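Mitochondrial RNA-binding protein 1 (Trypanosoma brucei, PDB 2GIA) pairs with mitochondrial RNA-binding protein 2 in a guide-RNA-binding complex that acts as an RNA matchmaker, bringing RNAs together in trypanosome mitochondrial RNA editing. Local coordinates at residues H16-D21 with P57-D62; T26-A31 with W123-D128; V78-E83 with Q104-H109. All coordinates share one frame; numbering follows the deposited sequence.

Contact 1: H16-D21 with P57-D62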
ATOM      1  N   HIS B  16      -0.611   5.121  25.408  1.00 22.91           N
ATOM      2  CA  HIS B  16      -0.927   5.225  26.832  1.00 25.11           C
ATOM      3  C   HIS B  16       0.375   5.599  27.508  1.00 27.10           C
ATOM      4  O   HIS B  16       1.292   4.796  27.636  1.00 35.26           O
ATOM      5  CB  HIS B  16      -1.474   3.891  27.360  1.00 31.59           C
ATOM      6  CG  HIS B  16      -2.812   3.522  26.785  1.00 33.00           C
ATOM      7  ND1 HIS B  16      -3.951   3.425  27.551  1.00 32.04           N
ATOM      8  CD2 HIS B  16      -3.196   3.246  25.513  1.00 27.09           C
ATOM      9  CE1 HIS B  16      -4.979   3.101  26.784  1.00 31.82           C
ATOM     10  NE2 HIS B  16      -4.546   2.986  25.541  1.00 31.70           N
ATOM     11  N   ASP B  17       0.461   6.844  27.913  1.00 25.67           N
ATOM     12  CA  ASP B  17       1.654   7.343  28.567  1.00 28.02           C
ATOM     13  C   ASP B  17       1.334   7.626  30.046  1.00 24.05           C
ATOM     14  O   ASP B  17       1.124   8.759  30.452  1.00 24.39           O
ATOM     15  CB  ASP B  17       2.101   8.611  27.848  1.00 21.11           C
ATOM     16  CG  ASP B  17       3.418   9.146  28.369  1.00 31.69           C
ATOM     17  OD1 ASP B  17       3.731  10.324  28.066  1.00 35.06           O
ATOM     18  OD2 ASP B  17       4.124   8.400  29.075  1.00 32.78           O
ATOM     19  N   VAL B  18       1.296   6.576  30.840  1.00 25.68           N
ATOM     20  CA  VAL B  18       0.981   6.723  32.266  1.00 26.59           C
ATOM     21  C   VAL B  18       2.263   7.100  33.028  1.00 28.88           C
ATOM     22  O   VAL B  18       3.281   6.426  32.861  1.00 27.99           O
ATOM     23  CB  VAL B  18       0.449   5.389  32.816  1.00 28.24           C
ATOM     24  CG1 VAL B  18       0.204   5.508  34.322  1.00 35.86           C
ATOM     25  CG2 VAL B  18      -0.812   4.988  32.086  1.00 29.30           C
ATOM     26  N   ARG B  19       2.187   8.142  33.871  1.00 30.11           N
ATOM     27  CA  ARG B  19       3.326   8.667  34.650  1.00 31.90           C
ATOM     28  C   ARG B  19       3.119   8.602  36.151  1.00 40.78           C
ATOM     29  O   ARG B  19       1.982   8.529  36.626  1.00 40.52           O
ATOM     30  CB  ARG B  19       3.590  10.142  34.325  1.00 29.05           C
ATOM     31  CG  ARG B  19       3.748  10.477  32.847  1.00 35.62           C
ATOM     32  CD  ARG B  19       4.985   9.774  32.288  1.00 37.98           C
ATOM     33  NE  ARG B  19       5.313  10.284  30.977  1.00 39.63           N
ATOM     34  CZ  ARG B  19       5.837  11.478  30.756  1.00 38.50           C
ATOM     35  NH1 ARG B  19       6.115  12.294  31.766  1.00 43.25           N
ATOM     36  NH2 ARG B  19       6.037  11.873  29.515  1.00 33.45           N
ATOM     37  N   ASP B  20       4.228   8.639  36.893  1.00 47.17           N
ATOM     38  CA  ASP B  20       4.158   8.640  38.358  1.00 55.05           C
ATOM     39  C   ASP B  20       3.525   9.973  38.748  1.00 54.20           C
ATOM     40  O   ASP B  20       2.792  10.060  39.723  1.00 52.35           O
ATOM     41  CB  ASP B  20       5.552   8.493  38.969  1.00 61.00           C
ATOM     42  CG  ASP B  20       6.196   7.160  38.620  1.00 66.68           C
ATOM     43  OD1 ASP B  20       5.498   6.120  38.719  1.00 71.07           O
ATOM     44  OD2 ASP B  20       7.393   7.152  38.255  1.00 67.41           O
ATOM     45  N   ASP B  21       3.810  11.017  37.973  1.00 56.28           N
ATOM     46  CA  ASP B  21       3.182  12.304  38.231  1.00 52.67           C
ATOM     47  C   ASP B  21       2.015  12.461  37.247  1.00 46.43           C
ATOM     48  O   ASP B  21       2.222  12.879  36.103  1.00 48.04           O
ATOM     49  CB  ASP B  21       4.152  13.462  38.013  1.00 58.63           C
ATOM     50  CG  ASP B  21       3.650  14.757  38.639  1.00 62.36           C
ATOM     51  OD1 ASP B  21       2.455  15.084  38.457  1.00 62.51           O
ATOM     52  OD2 ASP B  21       4.446  15.442  39.323  1.00 71.42           O
ATOM     53  N   PRO B  57     -11.450   5.036  35.881  1.00 26.98           N
ATOM     54  CA  PRO B  57     -10.672   5.185  34.643  1.00 30.56           C
ATOM     55  C   PRO B  57      -9.296   5.759  34.895  1.00 26.09           C
ATOM     56  O   PRO B  57      -9.123   6.622  35.760  1.00 23.55           O
ATOM     57  CB  PRO B  57     -11.538   6.104  33.785  1.00 27.90           C
ATOM     58  CG  PRO B  57     -12.251   6.969  34.814  1.00 35.90           C
ATOM     59  CD  PRO B  57     -12.607   5.945  35.905  1.00 27.53           C
ATOM     60  N   GLN B  58      -8.309   5.260  34.151  1.00 24.44           N
ATOM     61  CA  GLN B  58      -6.950   5.752  34.322  1.00 25.45           C
ATOM     62  C   GLN B  58      -6.797   7.134  33.736  1.00 23.97           C
ATOM     63  O   GLN B  58      -5.930   7.894  34.173  1.00 23.89           O
ATOM     64  CB  GLN B  58      -5.948   4.794  33.672  1.00 30.09           C
ATOM     65  CG  GLN B  58      -4.492   5.250  33.741  1.00 22.63           C
ATOM     66  CD  GLN B  58      -3.935   5.289  35.156  1.00 21.93           C
ATOM     67  OE1 GLN B  58      -4.037   6.296  35.868  1.00 28.64           O
ATOM     68  NE2 GLN B  58      -3.356   4.194  35.566  1.00 22.25           N
ATOM     69  N   PHE B  59      -7.660   7.480  32.775  1.00 20.24           N
ATOM     70  CA  PHE B  59      -7.607   8.802  32.113  1.00 22.05           C
ATOM     71  C   PHE B  59      -8.950   9.526  32.228  1.00 26.40           C
ATOM     72  O   PHE B  59      -9.958   8.902  32.495  1.00 25.98           O
ATOM     73  CB  PHE B  59      -7.210   8.632  30.625  1.00 20.38           C
ATOM     74  CG  PHE B  59      -5.861   8.008  30.448  1.00 19.81           C
ATOM     75  CD1 PHE B  59      -4.709   8.775  30.556  1.00 21.32           C
ATOM     76  CD2 PHE B  59      -5.737   6.623  30.303  1.00 20.49           C
ATOM     77  CE1 PHE B  59      -3.425   8.150  30.538  1.00 23.26           C
ATOM     78  CE2 PHE B  59      -4.483   6.012  30.287  1.00 24.73           C
ATOM     79  CZ  PHE B  59      -3.338   6.775  30.408  1.00 22.52           C
ATOM     80  N   ASP B  60      -8.948  10.840  31.999  1.00 22.82           N
ATOM     81  CA  ASP B  60     -10.146  11.649  32.182  1.00 23.64           C
ATOM     82  C   ASP B  60     -10.868  12.071  30.914  1.00 20.16           C
ATOM     83  O   ASP B  60     -10.557  13.129  30.352  1.00 22.66           O
ATOM     84  CB  ASP B  60      -9.777  12.896  32.972  1.00 24.29           C
ATOM     85  CG  ASP B  60     -10.999  13.635  33.517  1.00 33.41           C
ATOM     86  OD1 ASP B  60     -12.139  13.194  33.234  1.00 31.76           O
ATOM     87  OD2 ASP B  60     -10.794  14.656  34.218  1.00 35.30           O
ATOM     88  N   ALA B  61     -11.839  11.268  30.486  1.00 21.22           N
ATOM     89  CA  ALA B  61     -12.611  11.589  29.274  1.00 24.70           C
ATOM     90  C   ALA B  61     -13.342  12.909  29.408  1.00 30.09           C
ATOM     91  O   ALA B  61     -13.626  13.557  28.398  1.00 28.11           O
ATOM     92  CB  ALA B  61     -13.609  10.485  28.965  1.00 29.91           C
ATOM     93  N   ASP B  62     -13.637  13.351  30.638  1.00 27.57           N
ATOM     94  CA  ASP B  62     -14.355  14.601  30.749  1.00 27.31           C
ATOM     95  C   ASP B  62     -13.499  15.839  30.613  1.00 28.03           C
ATOM     96  O   ASP B  62     -14.021  16.947  30.652  1.00 30.68           O
ATOM     97  CB  ASP B  62     -15.152  14.647  32.048  1.00 39.85           C
ATOM     98  CG  ASP B  62     -16.115  13.507  32.146  1.00 33.07           C
ATOM     99  OD1 ASP B  62     -16.942  13.333  31.224  1.00 38.60           O
ATOM    100  OD2 ASP B  62     -16.026  12.766  33.136  1.00 39.75           O
TER

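Contact 2: T26-A31 with W123-D128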
ATOM      1  N   THR B  26      -0.858  11.127  29.783  1.00 22.59           N
ATOM      2  CA  THR B  26      -1.909  11.319  28.786  1.00 21.14           C
ATOM      3  C   THR B  26      -2.172  10.020  28.062  1.00 20.89           C
ATOM      4  O   THR B  26      -1.337   9.113  28.057  1.00 21.01           O
ATOM      5  CB  THR B  26      -1.453  12.299  27.655  1.00 24.64           C
ATOM      6  OG1 THR B  26      -0.270  11.749  27.027  1.00 23.47           O
ATOM      7  CG2 THR B  26      -1.132  13.690  28.211  1.00 20.87           C
ATOM      8  N   MET B  27      -3.355   9.935  27.469  1.00 17.03           N
ATOM      9  CA  MET B  27      -3.681   8.813  26.599  1.00 16.67           C
ATOM     10  C   MET B  27      -3.986   9.556  25.283  1.00 19.25           C
ATOM     11  O   MET B  27      -4.875  10.403  25.234  1.00 18.39           O
ATOM     12  CB  MET B  27      -4.912   8.019  27.071  1.00 18.03           C
ATOM     13  CG  MET B  27      -5.146   6.727  26.204  1.00 25.24           C
ATOM     14  SD  MET B  27      -5.928   7.131  24.589  1.00 26.84           S
ATOM     15  CE  MET B  27      -7.663   7.295  25.110  1.00 38.56           C
ATOM     16  N   THR B  28      -3.251   9.261  24.203  1.00 18.61           N
ATOM     17  CA  THR B  28      -3.511   9.993  22.947  1.00 15.52           C
ATOM     18  C   THR B  28      -4.099   9.004  21.947  1.00 18.51           C
ATOM     19  O   THR B  28      -3.596   7.893  21.820  1.00 18.14           O
ATOM     20  CB  THR B  28      -2.158  10.550  22.332  1.00 19.10           C
ATOM     21  OG1 THR B  28      -1.567  11.464  23.255  1.00 20.33           O
ATOM     22  CG2 THR B  28      -2.411  11.252  20.991  1.00 18.37           C
ATOM     23  N   ARG B  29      -5.139   9.402  21.249  1.00 16.30           N
ATOM     24  CA  ARG B  29      -5.794   8.495  20.283  1.00 15.49           C
ATOM     25  C   ARG B  29      -5.844   9.135  18.909  1.00 20.10           C
ATOM     26  O   ARG B  29      -6.190  10.309  18.801  1.00 20.88           O
ATOM     27  CB  ARG B  29      -7.267   8.223  20.730  1.00 14.33           C
ATOM     28  CG  ARG B  29      -8.039   7.275  19.764  1.00 19.86           C
ATOM     29  CD  ARG B  29      -9.517   7.061  20.190  1.00 25.49           C
ATOM     30  NE  ARG B  29      -9.522   6.272  21.416  1.00 28.07           N
ATOM     31  CZ  ARG B  29     -10.329   6.489  22.449  1.00 38.24           C
ATOM     32  NH1 ARG B  29     -10.245   5.717  23.515  1.00 28.09           N
ATOM     33  NH2 ARG B  29     -11.222   7.465  22.408  1.00 32.96           N
ATOM     34  N   VAL B  30      -5.492   8.361  17.870  1.00 17.11           N
ATOM     35  CA  VAL B  30      -5.565   8.827  16.489  1.00 17.13           C
ATOM     36  C   VAL B  30      -6.498   7.825  15.813  1.00 17.63           C
ATOM     37  O   VAL B  30      -6.231   6.617  15.820  1.00 16.66           O
ATOM     38  CB  VAL B  30      -4.149   8.808  15.794  1.00 18.46           C
ATOM     39  CG1 VAL B  30      -4.288   9.304  14.322  1.00 15.66           C
ATOM     40  CG2 VAL B  30      -3.190   9.743  16.568  1.00 17.39           C
ATOM     41  N   ALA B  31      -7.620   8.326  15.282  1.00 18.48           N
ATOM     42  CA  ALA B  31      -8.599   7.474  14.615  1.00 16.27           C
ATOM     43  C   ALA B  31      -8.981   8.110  13.292  1.00 18.05           C
ATOM     44  O   ALA B  31      -8.695   9.299  13.027  1.00 18.56           O
ATOM     45  CB  ALA B  31      -9.898   7.335  15.486  1.00 18.13           C
ATOM     46  N   TRP B 123      -1.101  23.413  23.417  1.00 21.58           N
ATOM     47  CA  TRP B 123      -1.041  21.951  23.479  1.00 21.68           C
ATOM     48  C   TRP B 123       0.066  21.442  22.528  1.00 19.67           C
ATOM     49  O   TRP B 123       0.336  22.051  21.498  1.00 18.23           O
ATOM     50  CB  TRP B 123      -2.386  21.411  23.029  1.00 18.59           C
ATOM     51  CG  TRP B 123      -2.504  19.887  23.069  1.00 21.98           C
ATOM     52  CD1 TRP B 123      -2.376  19.069  24.161  1.00 24.56           C
ATOM     53  CD2 TRP B 123      -2.811  19.046  21.971  1.00 24.19           C
ATOM     54  NE1 TRP B 123      -2.596  17.753  23.795  1.00 20.33           N
ATOM     55  CE2 TRP B 123      -2.867  17.716  22.448  1.00 24.78           C
ATOM     56  CE3 TRP B 123      -3.052  19.279  20.613  1.00 24.48           C
ATOM     57  CZ2 TRP B 123      -3.152  16.625  21.613  1.00 25.35           C
ATOM     58  CZ3 TRP B 123      -3.338  18.194  19.778  1.00 32.50           C
ATOM     59  CH2 TRP B 123      -3.382  16.886  20.284  1.00 25.37           C
ATOM     60  N   SER B 124       0.694  20.340  22.907  1.00 17.70           N
ATOM     61  CA  SER B 124       1.761  19.757  22.112  1.00 18.98           C
ATOM     62  C   SER B 124       1.779  18.242  22.328  1.00 19.74           C
ATOM     63  O   SER B 124       1.699  17.801  23.470  1.00 20.62           O
ATOM     64  CB  SER B 124       3.113  20.313  22.574  1.00 24.47           C
ATOM     65  OG  SER B 124       4.179  19.590  21.987  1.00 27.36           O
ATOM     66  N   VAL B 125       1.890  17.464  21.249  1.00 17.17           N
ATOM     67  CA  VAL B 125       2.025  16.004  21.404  1.00 17.49           C
ATOM     68  C   VAL B 125       3.059  15.561  20.351  1.00 18.10           C
ATOM     69  O   VAL B 125       3.096  16.110  19.226  1.00 18.32           O
ATOM     70  CB  VAL B 125       0.673  15.267  21.240  1.00 25.84           C
ATOM     71  CG1 VAL B 125       0.105  15.491  19.847  1.00 19.69           C
ATOM     72  CG2 VAL B 125       0.869  13.760  21.521  1.00 23.22           C
ATOM     73  N   LYS B 126       3.901  14.594  20.712  1.00 13.62           N
ATOM     74  CA  LYS B 126       4.965  14.140  19.816  1.00 16.87           C
ATOM     75  C   LYS B 126       4.788  12.661  19.571  1.00 18.73           C
ATOM     76  O   LYS B 126       4.263  11.979  20.423  1.00 20.25           O
ATOM     77  CB  LYS B 126       6.338  14.378  20.473  1.00 20.28           C
ATOM     78  CG  LYS B 126       6.736  15.884  20.611  1.00 23.99           C
ATOM     79  CD  LYS B 126       8.135  15.981  21.198  1.00 40.32           C
ATOM     80  CE  LYS B 126       8.577  17.398  21.501  1.00 41.51           C
ATOM     81  NZ  LYS B 126       8.263  18.255  20.356  1.00 53.22           N
ATOM     82  N   PHE B 127       5.209  12.185  18.401  1.00 18.99           N
ATOM     83  CA  PHE B 127       5.128  10.747  18.044  1.00 19.10           C
ATOM     84  C   PHE B 127       6.561  10.479  17.645  1.00 17.47           C
ATOM     85  O   PHE B 127       6.945  10.716  16.489  1.00 17.14           O
ATOM     86  CB  PHE B 127       4.204  10.586  16.838  1.00 16.66           C
ATOM     87  CG  PHE B 127       2.761  11.040  17.123  1.00 19.45           C
ATOM     88  CD1 PHE B 127       1.827  10.133  17.619  1.00 20.84           C
ATOM     89  CD2 PHE B 127       2.374  12.362  16.898  1.00 17.90           C
ATOM     90  CE1 PHE B 127       0.495  10.538  17.890  1.00 21.20           C
ATOM     91  CE2 PHE B 127       1.033  12.785  17.162  1.00 17.70           C
ATOM     92  CZ  PHE B 127       0.109  11.879  17.652  1.00 17.75           C
ATOM     93  N   ASP B 128       7.331   9.947  18.582  1.00 19.55           N
ATOM     94  CA  ASP B 128       8.757   9.712  18.339  1.00 19.53           C
ATOM     95  C   ASP B 128       9.133   8.235  18.269  1.00 18.36           C
ATOM     96  O   ASP B 128       8.424   7.384  18.798  1.00 17.80           O
ATOM     97  CB  ASP B 128       9.589  10.399  19.452  1.00 22.06           C
ATOM     98  CG  ASP B 128       9.581  11.925  19.332  1.00 32.98           C
ATOM     99  OD1 ASP B 128       9.181  12.433  18.264  1.00 26.26           O
ATOM    100  OD2 ASP B 128       9.996  12.614  20.289  1.00 34.91           O
TER

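Contact 3: V78-E83 with Q104-H109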
ATOM      1  N   VAL B  78       0.406  13.213   5.269  1.00 16.94           N
ATOM      2  CA  VAL B  78       1.222  12.190   4.615  1.00 14.60           C
ATOM      3  C   VAL B  78       2.366  12.911   3.863  1.00 16.40           C
ATOM      4  O   VAL B  78       3.517  12.455   3.888  1.00 17.68           O
ATOM      5  CB  VAL B  78       0.360  11.340   3.649  1.00 14.23           C
ATOM      6  CG1 VAL B  78       1.267  10.406   2.817  1.00 19.31           C
ATOM      7  CG2 VAL B  78      -0.594  10.487   4.511  1.00 16.22           C
ATOM      8  N   GLY B  79       2.050  14.036   3.224  1.00 18.84           N
ATOM      9  CA  GLY B  79       3.076  14.806   2.544  1.00 20.20           C
ATOM     10  C   GLY B  79       4.211  15.242   3.486  1.00 25.27           C
ATOM     11  O   GLY B  79       5.388  15.327   3.075  1.00 20.63           O
ATOM     12  N   VAL B  80       3.883  15.553   4.741  1.00 16.40           N
ATOM     13  CA  VAL B  80       4.921  15.931   5.720  1.00 13.65           C
ATOM     14  C   VAL B  80       5.750  14.686   6.036  1.00 22.65           C
ATOM     15  O   VAL B  80       6.974  14.751   6.150  1.00 18.83           O
ATOM     16  CB  VAL B  80       4.280  16.486   7.061  1.00 18.50           C
ATOM     17  CG1 VAL B  80       5.340  16.502   8.213  1.00 15.77           C
ATOM     18  CG2 VAL B  80       3.757  17.887   6.843  1.00 16.29           C
ATOM     19  N   CYS B  81       5.088  13.541   6.176  1.00 17.29           N
ATOM     20  CA  CYS B  81       5.824  12.296   6.455  1.00 19.98           C
ATOM     21  C   CYS B  81       6.817  11.971   5.336  1.00 26.22           C
ATOM     22  O   CYS B  81       7.945  11.467   5.578  1.00 19.97           O
ATOM     23  CB  CYS B  81       4.845  11.111   6.555  1.00 17.30           C
ATOM     24  SG  CYS B  81       3.876  11.176   8.113  1.00 19.79           S
ATOM     25  N   LYS B  82       6.359  12.249   4.117  1.00 18.51           N
ATOM     26  CA  LYS B  82       7.128  11.977   2.890  1.00 19.55           C
ATOM     27  C   LYS B  82       8.120  13.073   2.564  1.00 26.67           C
ATOM     28  O   LYS B  82       8.875  12.968   1.584  1.00 26.99           O
ATOM     29  CB  LYS B  82       6.135  11.792   1.743  1.00 21.04           C
ATOM     30  CG  LYS B  82       5.472  10.403   1.781  1.00 21.28           C
ATOM     31  CD  LYS B  82       4.403  10.248   0.703  1.00 38.27           C
ATOM     32  CE  LYS B  82       3.916   8.796   0.650  1.00 42.38           C
ATOM     33  NZ  LYS B  82       5.065   7.882   0.316  1.00 49.78           N
ATOM     34  N   GLU B  83       8.114  14.118   3.391  1.00 21.12           N
ATOM     35  CA  GLU B  83       9.009  15.254   3.240  1.00 25.19           C
ATOM     36  C   GLU B  83       8.765  16.062   1.962  1.00 28.86           C
ATOM     37  O   GLU B  83       9.691  16.611   1.381  1.00 24.36           O
ATOM     38  CB  GLU B  83      10.482  14.773   3.321  1.00 30.49           C
ATOM     39  CG  GLU B  83      10.725  13.978   4.595  1.00 30.17           C
ATOM     40  CD  GLU B  83      12.129  13.425   4.760  1.00 45.83           C
ATOM     41  OE1 GLU B  83      12.354  12.761   5.784  1.00 39.30           O
ATOM     42  OE2 GLU B  83      13.000  13.638   3.888  1.00 54.65           O
ATOM     43  N   GLN B 104      13.458  13.268  15.728  1.00 27.86           N
ATOM     44  CA  GLN B 104      13.024  12.040  16.413  1.00 29.72           C
ATOM     45  C   GLN B 104      11.669  11.463  15.958  1.00 26.46           C
ATOM     46  O   GLN B 104      11.352  10.287  16.240  1.00 23.66           O
ATOM     47  CB  GLN B 104      12.958  12.281  17.914  1.00 34.97           C
ATOM     48  CG  GLN B 104      14.288  12.685  18.545  1.00 47.68           C
ATOM     49  CD  GLN B 104      15.316  11.578  18.458  1.00 55.80           C
ATOM     50  OE1 GLN B 104      15.042  10.433  18.838  1.00 64.32           O
ATOM     51  NE2 GLN B 104      16.509  11.908  17.959  1.00 67.34           N
ATOM     52  N   GLY B 105      10.875  12.271  15.254  1.00 19.62           N
ATOM     53  CA  GLY B 105       9.568  11.801  14.836  1.00 19.57           C
ATOM     54  C   GLY B 105       8.687  12.902  14.300  1.00 16.30           C
ATOM     55  O   GLY B 105       9.073  13.576  13.320  1.00 22.32           O
ATOM     56  N   TYR B 106       7.519  13.099  14.919  1.00 13.97           N
ATOM     57  CA  TYR B 106       6.586  14.137  14.462  1.00 15.48           C
ATOM     58  C   TYR B 106       6.064  14.927  15.647  1.00 16.75           C
ATOM     59  O   TYR B 106       5.984  14.400  16.759  1.00 20.41           O
ATOM     60  CB  TYR B 106       5.412  13.505  13.679  1.00 16.62           C
ATOM     61  CG  TYR B 106       5.903  12.811  12.416  1.00 17.36           C
ATOM     62  CD1 TYR B 106       6.082  13.527  11.219  1.00 16.86           C
ATOM     63  CD2 TYR B 106       6.220  11.470  12.432  1.00 14.68           C
ATOM     64  CE1 TYR B 106       6.583  12.898  10.055  1.00 21.88           C
ATOM     65  CE2 TYR B 106       6.731  10.820  11.257  1.00 12.93           C
ATOM     66  CZ  TYR B 106       6.903  11.543  10.092  1.00 17.14           C
ATOM     67  OH  TYR B 106       7.365  10.911   8.958  1.00 16.66           O
ATOM     68  N   HIS B 107       5.691  16.182  15.396  1.00 17.14           N
ATOM     69  CA  HIS B 107       5.233  17.050  16.480  1.00 20.70           C
ATOM     70  C   HIS B 107       3.965  17.727  15.986  1.00 19.22           C
ATOM     71  O   HIS B 107       3.964  18.356  14.924  1.00 16.78           O
ATOM     72  CB  HIS B 107       6.340  18.090  16.742  1.00 17.53           C
ATOM     73  CG  HIS B 107       6.084  18.997  17.909  1.00 19.07           C
ATOM     74  ND1 HIS B 107       6.836  20.128  18.143  1.00 22.19           N
ATOM     75  CD2 HIS B 107       5.191  18.915  18.923  1.00 20.39           C
ATOM     76  CE1 HIS B 107       6.417  20.712  19.262  1.00 26.15           C
ATOM     77  NE2 HIS B 107       5.421  19.993  19.753  1.00 23.69           N
ATOM     78  N   LEU B 108       2.881  17.601  16.753  1.00 16.71           N
ATOM     79  CA  LEU B 108       1.589  18.233  16.381  1.00 15.95           C
ATOM     80  C   LEU B 108       1.383  19.221  17.556  1.00 17.95           C
ATOM     81  O   LEU B 108       1.452  18.825  18.712  1.00 17.04           O
ATOM     82  CB  LEU B 108       0.457  17.185  16.353  1.00 15.52           C
ATOM     83  CG  LEU B 108      -0.966  17.756  16.185  1.00 17.66           C
ATOM     84  CD1 LEU B 108      -1.134  18.389  14.792  1.00 15.52           C
ATOM     85  CD2 LEU B 108      -1.997  16.633  16.429  1.00 17.22           C
ATOM     86  N   HIS B 109       1.157  20.502  17.264  1.00 17.03           N
ATOM     87  CA  HIS B 109       1.085  21.475  18.361  1.00 16.45           C
ATOM     88  C   HIS B 109       0.385  22.769  17.975  1.00 15.94           C
ATOM     89  O   HIS B 109       0.359  23.146  16.798  1.00 19.49           O
ATOM     90  CB  HIS B 109       2.515  21.765  18.864  1.00 15.26           C
ATOM     91  CG  HIS B 109       3.430  22.333  17.804  1.00 19.65           C
ATOM     92  ND1 HIS B 109       3.556  23.688  17.581  1.00 24.77           N
ATOM     93  CD2 HIS B 109       4.199  21.730  16.867  1.00 21.18           C
ATOM     94  CE1 HIS B 109       4.363  23.896  16.548  1.00 26.05           C
ATOM     95  NE2 HIS B 109       4.768  22.723  16.092  1.00 24.40           N
TER

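Contact 1: H16-D21 with P57-D62
F59 and H16 each turn CG beside their own backbone N and away from the carbonyl carbon (chi1 -61° in F59), and these torsions bring the phenyl ring next to both the imidazole and V18. Toward the other segment the ring uses CZ and CE2: CZ touches CG2 of V18 at 3.5 Å, and CE2 approaches ND1 of H16 at 3.8 Å. The two ring planes are inclined at 76° with their centroids 5.8 Å apart, an oblique meeting of the two rings. V18 suits its place because it is compact and apolar: CG2, anti to the carbonyl carbon, packs on the phenyl ring and also lies 4.0 Å from CG of Q58, so one small methyl packs against two consecutive residues of the loop. H16 brings ND1 toward the phenyl ring, while NE2 is hydrogen-bonded to E14 on the same strand, which probably helps to fix the imidazole's rotation.

Each segment also has bonds of its own. R19 NE gives D17 OD2 a 2.9 Å salt bridge, with the carboxylate oxygen lying in the guanidinium plane and the N-H...O angle at 157°; the second link of the pair, from NH2 to OD1, is weak. Farther along the loop D60 OD1 accepts from the backbone N of D62 at 3.0 Å, forming an Asx turn that leads into the 3-10 segment beginning at A61. F59 also packs on M27 and Y42, so the loop between strands 36-43 and 65-68 folds back across its own sheet. It lies at the surface, beside the end of edge strand 12-17, as a connecting loop anchored on an antiparallel beta meander by F59 together with backbone bonds of Q58 to L45 and D60 to P43.

Contact 2: T26-A31 with W123-D128
OG1 of T28 is hydrogen-bonded to Q41 NE2 of strand 36-43, and CG2 of V125 reaches it from across the contact, tip to tip, at 3.8 Å. Threonine suits this buried site because its oxygen has the amide to bond while its methyl joins the apolar packing. With chi1, measured to OG1, at -62°, the methyl CG2 falls anti to the backbone N and lies 4.2 Å from CZ of F127. Q41 works on both sides, since its OE1 bonds W123 NE1 and thereby satisfies the buried indole of the other strand. The two strands belong to different antiparallel sheets, and their axes pass 9.9 Å apart at a crossing angle of -72°, the steep packing of the two sheets in a Whirly-type fold. Between sheets packed this way, side chains do the joining. V30 sends CG2 to the F127 ring, 4.0 Å from CE1, approaching it obliquely. The CA–CB bond of F127 does not aim at strand 26-31, yet the length of phenylalanine carries the ring to the interface between the sheets, where it also packs on I15. V125, shorter and branched, lays its CB over one face of the W123 ring, 3.9 Å above the plane and displaced toward the rim.

Contact 3: V78-E83 with Q104-H109
Y106 meets the end of helix 71-81 chiefly through C81, whose SG lies 3.6 Å from CZ of the tyrosine. The sulfur is 4.2 Å from the ring centroid and 34° off the ring normal, an oblique sulfur-aromatic contact; cysteine is small and polarisable enough to fit so near. V80 comes to the ring edge, CG1 lying near the ring plane, 4.2 Å from CE1 of Y106. The phenol oxygen lies close to the helix backbone, OH being 3.2 Å from C81 CA.

Tyrosine suits a buried place whose far end is polar: OH is hydrogen-bonded to E136 of helix 130-145, which probably fixes the direction of the ring, while F99 of strand 96-101 lies beside it with its plane nearly parallel. Farther out, K101 bonds C81 O, forms a salt bridge with E83 and makes a weak hydrogen bond with Y106 OH, so the helix end is tied to the sheet. There the chain leaves the helix through a Schellman motif, with E83 at positive phi and its N 3.1 Å from V80 O. R112 of a mitochondrial RNA-binding protein 2 chain packs on Y106, placing this helix-on-sheet packing of the Whirly-type fold close to a subunit interface.

Contacts 2 and 3 are buried, whereas contact 1 lies at the surface on the opposite side of the chain's centre from contact 3. Contact 2 ties the other two together: its strand 26-33 pairs with strand 12-17 of contact 1, where D17 N meets T26 O, and its strand 121-128 pairs with strand 105-109 of contact 3, where F127 N meets Y106 O. Chemistry follows place. At the surface one aromatic ring packs a loop against a valine and a histidine, with an arginine–aspartate salt bridge close by in the chain; between the sheets, methyls and rings pack together, and one glutamine bonds both strands; at the helix end, sulfur and tyrosine meet beside a glutamate and a lysine, near the partner protein.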